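Local coordinates for MHC class I-like protein MILL2 (Mus musculus, PDB 6A97), which binds heparan sulfate proteoglycans on the surface of fibroblasts, and has the heavy-chain architecture of the MHC class I family, at residues D49-L54 against Y227-T232; L253-G256 against Y260-R263. One frame throughout, in Å; residues are numbered along the deposited sequence.

Interaction 1 of 2, residues D49-L54 against Y227-T232; sequences DEELFL and YTREAT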
loop_
_atom_site.group_PDB
_atom_site.type_symbol
_atom_site.label_atom_id
_atom_site.label_comp_id
_atom_site.label_asym_id
_atom_site.label_seq_id
_atom_site.Cartn_x
_atom_site.Cartn_y
_atom_site.Cartn_z
ATOM N N ASP A 49 -5.030 -19.548 5.049
ATOM C CA ASP A 49 -5.105 -18.133 4.693
ATOM C C ASP A 49 -3.791 -17.431 5.015
ATOM O O ASP A 49 -3.779 -16.344 5.596
ATOM C CB ASP A 49 -6.280 -17.463 5.410
ATOM C CG ASP A 49 -7.620 -18.066 5.009
ATOM O OD1 ASP A 49 -7.711 -18.632 3.898
ATOM O OD2 ASP A 49 -8.580 -17.982 5.803
ATOM N N GLU A 50 -2.694 -18.089 4.639
ATOM C CA GLU A 50 -1.319 -17.605 4.807
ATOM C C GLU A 50 -0.822 -17.603 6.259
ATOM O O GLU A 50 0.315 -17.213 6.514
ATOM C CB GLU A 50 -1.158 -16.194 4.218
ATOM C CG GLU A 50 -1.792 -15.995 2.844
ATOM C CD GLU A 50 -1.210 -16.913 1.795
ATOM O OE1 GLU A 50 -1.973 -17.375 0.920
ATOM O OE2 GLU A 50 0.012 -17.171 1.842
ATOM N N GLU A 51 -1.652 -18.040 7.204
ATOM C CA GLU A 51 -1.223 -18.108 8.605
ATOM C C GLU A 51 -0.854 -19.530 9.035
ATOM O O GLU A 51 -1.620 -20.472 8.828
ATOM C CB GLU A 51 -2.308 -17.557 9.529
ATOM C CG GLU A 51 -2.666 -16.112 9.243
ATOM C CD GLU A 51 -1.450 -15.207 9.261
ATOM O OE1 GLU A 51 -1.154 -14.580 8.219
ATOM O OE2 GLU A 51 -0.783 -15.129 10.316
ATOM N N LEU A 52 0.325 -19.672 9.630
ATOM C CA LEU A 52 0.799 -20.968 10.086
ATOM C C LEU A 52 -0.178 -21.533 11.109
ATOM O O LEU A 52 -0.529 -20.874 12.089
ATOM C CB LEU A 52 2.208 -20.855 10.671
ATOM C CG LEU A 52 2.801 -22.161 11.211
ATOM C CD1 LEU A 52 2.925 -23.205 10.103
ATOM C CD2 LEU A 52 4.150 -21.915 11.870
ATOM N N PHE A 53 -0.635 -22.752 10.857
ATOM C CA PHE A 53 -1.685 -23.350 11.658
ATOM C C PHE A 53 -1.188 -24.608 12.363
ATOM O O PHE A 53 -1.406 -24.797 13.561
ATOM C CB PHE A 53 -2.899 -23.660 10.769
ATOM C CG PHE A 53 -4.016 -24.368 11.484
ATOM C CD1 PHE A 53 -4.512 -23.881 12.682
ATOM C CD2 PHE A 53 -4.577 -25.515 10.951
ATOM C CE1 PHE A 53 -5.538 -24.532 13.338
ATOM C CE2 PHE A 53 -5.606 -26.169 11.603
ATOM C CZ PHE A 53 -6.086 -25.676 12.795
ATOM N N LEU A 54 -0.504 -25.470 11.621
ATOM C CA LEU A 54 -0.030 -26.720 12.190
ATOM C C LEU A 54 1.382 -26.999 11.722
ATOM O O LEU A 54 1.783 -26.575 10.633
ATOM C CB LEU A 54 -0.950 -27.885 11.799
ATOM C CG LEU A 54 -2.356 -27.920 12.389
ATOM C CD1 LEU A 54 -3.223 -28.934 11.642
ATOM C CD2 LEU A 54 -2.283 -28.259 13.872
ATOM N N TYR A 227 -3.600 -7.262 11.271
ATOM C CA TYR A 227 -4.181 -8.577 11.541
ATOM C C TYR A 227 -3.921 -9.564 10.405
ATOM O O TYR A 227 -3.918 -10.776 10.617
ATOM C CB TYR A 227 -5.685 -8.454 11.791
ATOM N N THR A 228 -3.715 -9.042 9.201
ATOM C CA THR A 228 -3.380 -9.877 8.052
ATOM C C THR A 228 -2.087 -9.384 7.416
ATOM O O THR A 228 -1.495 -8.406 7.876
ATOM C CB THR A 228 -4.501 -9.886 6.994
ATOM O OG1 THR A 228 -4.598 -8.594 6.381
ATOM C CG2 THR A 228 -5.837 -10.248 7.630
ATOM N N ARG A 229 -1.653 -10.062 6.357
ATOM C CA ARG A 229 -0.389 -9.735 5.706
ATOM C C ARG A 229 -0.555 -8.765 4.537
ATOM O O ARG A 229 0.310 -8.684 3.666
ATOM C CB ARG A 229 0.292 -11.014 5.217
ATOM C CG ARG A 229 0.747 -11.931 6.335
ATOM C CD ARG A 229 1.045 -13.321 5.814
ATOM N NE ARG A 229 1.437 -14.227 6.887
ATOM C CZ ARG A 229 2.633 -14.795 6.979
ATOM N NH1 ARG A 229 3.553 -14.557 6.054
ATOM N NH2 ARG A 229 2.905 -15.606 7.991
ATOM N N GLU A 230 -1.659 -8.029 4.521
ATOM C CA GLU A 230 -1.915 -7.082 3.440
ATOM C C GLU A 230 -2.030 -5.656 3.959
ATOM O O GLU A 230 -2.837 -5.369 4.844
ATOM C CB GLU A 230 -3.184 -7.464 2.681
ATOM C CG GLU A 230 -3.098 -8.812 1.989
ATOM C CD GLU A 230 -4.367 -9.158 1.235
ATOM O OE1 GLU A 230 -5.443 -9.213 1.872
ATOM O OE2 GLU A 230 -4.289 -9.375 0.006
ATOM N N ALA A 231 -1.213 -4.769 3.397
ATOM C CA ALA A 231 -1.216 -3.366 3.787
ATOM C C ALA A 231 -0.469 -2.526 2.763
ATOM O O ALA A 231 0.377 -3.034 2.022
ATOM C CB ALA A 231 -0.598 -3.193 5.165
ATOM N N THR A 232 -0.795 -1.241 2.709
ATOM C CA THR A 232 -0.033 -0.312 1.890
ATOM C C THR A 232 0.342 0.908 2.710
ATOM O O THR A 232 -0.466 1.423 3.489
ATOM C CB THR A 232 -0.814 0.142 0.632
ATOM O OG1 THR A 232 -1.992 0.854 1.025
ATOM C CG2 THR A 232 -1.204 -1.048 -0.227
HETATM O O HOH W 1 -2.495 -12.835 6.164
#

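Interaction 2 of 2, residues L253-G256 against Y260-R263; sequences LPSG and YQAR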
loop_
_atom_site.group_PDB
_atom_site.type_symbol
_atom_site.label_atom_id
_atom_site.label_comp_id
_atom_site.label_asym_id
_atom_site.label_seq_id
_atom_site.Cartn_x
_atom_site.Cartn_y
_atom_site.Cartn_z
ATOM N N LEU A 253 6.382 -7.676 7.500
ATOM C CA LEU A 253 7.203 -8.132 8.623
ATOM C C LEU A 253 6.373 -8.784 9.723
ATOM O O LEU A 253 5.425 -8.182 10.236
ATOM C CB LEU A 253 7.995 -6.965 9.215
ATOM C CG LEU A 253 8.867 -6.141 8.264
ATOM C CD1 LEU A 253 9.507 -4.977 9.008
ATOM C CD2 LEU A 253 9.930 -7.015 7.622
ATOM N N PRO A 254 6.726 -10.024 10.091
ATOM C CA PRO A 254 6.082 -10.656 11.246
ATOM C C PRO A 254 6.540 -9.994 12.540
ATOM O O PRO A 254 7.741 -9.866 12.769
ATOM C CB PRO A 254 6.556 -12.110 11.163
ATOM C CG PRO A 254 7.867 -12.034 10.446
ATOM C CD PRO A 254 7.731 -10.897 9.463
ATOM N N SER A 255 5.595 -9.561 13.365
ATOM C CA SER A 255 5.937 -8.967 14.653
ATOM C C SER A 255 6.271 -10.039 15.687
ATOM O O SER A 255 6.920 -9.756 16.693
ATOM C CB SER A 255 4.796 -8.087 15.157
ATOM O OG SER A 255 4.677 -6.921 14.362
ATOM N N GLY A 256 5.829 -11.268 15.432
ATOM C CA GLY A 256 6.179 -12.394 16.279
ATOM C C GLY A 256 5.065 -12.872 17.193
ATOM O O GLY A 256 5.145 -13.963 17.752
ATOM N N TYR A 260 1.240 -8.427 12.269
ATOM C CA TYR A 260 2.248 -8.033 11.300
ATOM C C TYR A 260 2.516 -6.539 11.315
ATOM O O TYR A 260 1.718 -5.755 11.823
ATOM C CB TYR A 260 1.821 -8.507 9.913
ATOM C CG TYR A 260 1.666 -10.003 9.909
ATOM C CD1 TYR A 260 2.764 -10.826 9.701
ATOM C CD2 TYR A 260 0.439 -10.597 10.182
ATOM C CE1 TYR A 260 2.642 -12.199 9.733
ATOM C CE2 TYR A 260 0.309 -11.975 10.216
ATOM C CZ TYR A 260 1.415 -12.768 9.992
ATOM O OH TYR A 260 1.305 -14.140 10.023
ATOM N N GLN A 261 3.663 -6.154 10.778
ATOM C CA GLN A 261 4.012 -4.751 10.728
ATOM C C GLN A 261 4.713 -4.428 9.419
ATOM O O GLN A 261 5.091 -5.328 8.662
ATOM C CB GLN A 261 4.881 -4.366 11.926
ATOM C CG GLN A 261 6.236 -5.032 11.988
ATOM C CD GLN A 261 7.036 -4.554 13.185
ATOM O OE1 GLN A 261 7.859 -3.641 13.076
ATOM N NE2 GLN A 261 6.780 -5.156 14.344
ATOM N N ALA A 262 4.865 -3.135 9.152
ATOM C CA ALA A 262 5.458 -2.673 7.902
ATOM C C ALA A 262 6.232 -1.377 8.118
ATOM O O ALA A 262 6.087 -0.719 9.150
ATOM C CB ALA A 262 4.385 -2.488 6.842
ATOM N N ARG A 263 7.049 -1.008 7.141
ATOM C CA ARG A 263 7.950 0.125 7.305
ATOM C C ARG A 263 8.302 0.747 5.956
ATOM O O ARG A 263 8.549 0.034 4.983
ATOM C CB ARG A 263 9.216 -0.326 8.039
ATOM C CG ARG A 263 10.409 0.602 7.918
ATOM C CD ARG A 263 11.604 0.040 8.678
ATOM N NE ARG A 263 11.988 -1.280 8.185
ATOM C CZ ARG A 263 12.777 -2.127 8.843
ATOM N NH1 ARG A 263 13.266 -1.802 10.032
ATOM N NH2 ARG A 263 13.074 -3.305 8.312
HETATM O O HOH W 2 2.393 -5.706 15.153
#

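Interaction 1 of 2, residues D49-L54 against Y227-T232
The salt bridge that carries this contact is made by R229 through NE, the nitrogen inside the chain, rather than by a terminal amino group: NE of R229 lies 2.9 Å from OE1 of E51. The N-H...O angle is 151°, and OE1 sits at the guanidinium edge, close to its plane. The fit is less flat seen from the acid, because NE meets OE1 on the syn side but 33° out of the carboxylate plane. E51 bends at its second side-chain torsion (chi2 -54°), which turns the carboxylate toward an arginine arriving from the opposite direction with its chain extended from CG to NE. A water reinforces the pairing. It donates to OE1 of E51 at 3.0 Å and accepts from the backbone N of R229 at 2.9 Å, so one carboxylate oxygen holds R229 twice, directly at NE and through the water at its backbone N.

The carbonyl of E50 comes over one face of the guanidinium, with O of E50 3.2 Å from NE of R229. The angle is too poor for a hydrogen bond, although the partially negative oxygen is probably still favourable over the cationic group. In the same residue, CB of E50 packs on CD of R229 at 4.0 Å. NH1 of R229 is held within its own domain by the carbonyl of S249. OE2 of E51 probably bonds to the hydroxyl of Y260, although that separation is modelled doubtfully short. D49 and E50 both have left-handed backbone angles and connect strands 42-48 and 51-57 as a tight hairpin turn. Such a turn beneath the alpha-1/alpha-2 platform, set against the immunoglobulin-like alpha-3 domain, belongs to the interdomain joint of an MHC class I heavy chain.

Interaction 2 of 2, residues L253-G256 against Y260-R263
An antiparallel beta hairpin at the edge of the immunoglobulin-like alpha-3 domain holds this contact, with the short strand 253-254 laid along strand 260-268. L253 and Q261 form a hydrogen-bonded pair, closed by N of L253 to O of Q261 at 2.9 Å and by N of Q261 to O of L253 at 2.7 Å. P254 and Y260 follow as a non-hydrogen-bonded pair; here CA of P254 rests 3.7 Å from CD1 of the tyrosine ring, and CB reaches CE1 at 4.2 Å.

Beyond the last rung, the side chain of Q261 takes over from the backbone. Its CG stands between the backbone N and the carbonyl carbon (chi1 64°), and the chain runs out straight from there to bring the amide beside S255. NE2 of Q261 donates to OG of S255 at 2.7 Å in a nearly straight bond, 168° at the hydrogen, with the hydroxyl oxygen almost in the amide plane. A water bonds to the same OG and, weakly, to the carbonyl of Y260. OE1 of Q261 is taken by R222, while NE2 also bonds to the backbone of another protein's chain, so both polar atoms of the amide are engaged.

On the face shared with Q261, CD1 of L253 slips over one face of the R263 guanidinium, 4.0 Å from NH2. The neighbouring chain, probably the beta-2-microglobulin light chain, packs on L253, P254, Q261 and R263. Topologically this is the D-E hairpin of a C1-set immunoglobulin domain, in the ABED sheet.

Overall arrangement
The two contacts lie in series along the chain, interaction 1 closing before interaction 2 opens, and their centres are 11 Å apart. They meet at Y260: the inner strand of the hairpin in interaction 2 carries the ring, while its hydroxyl sits among the E51 and R229 side chains of interaction 1, with a weak hydrogen bond from NH2 of R229. CD2 of the ring also packs against the backbone O of T228, 3.7 Å away. Residues 227-232 lead into one sheet of the alpha-3 sandwich; strand 253-254 edges the other, with 260-268 next to it. The platform hairpin and the partner protein's chain thus meet adjoining parts of the same domain end.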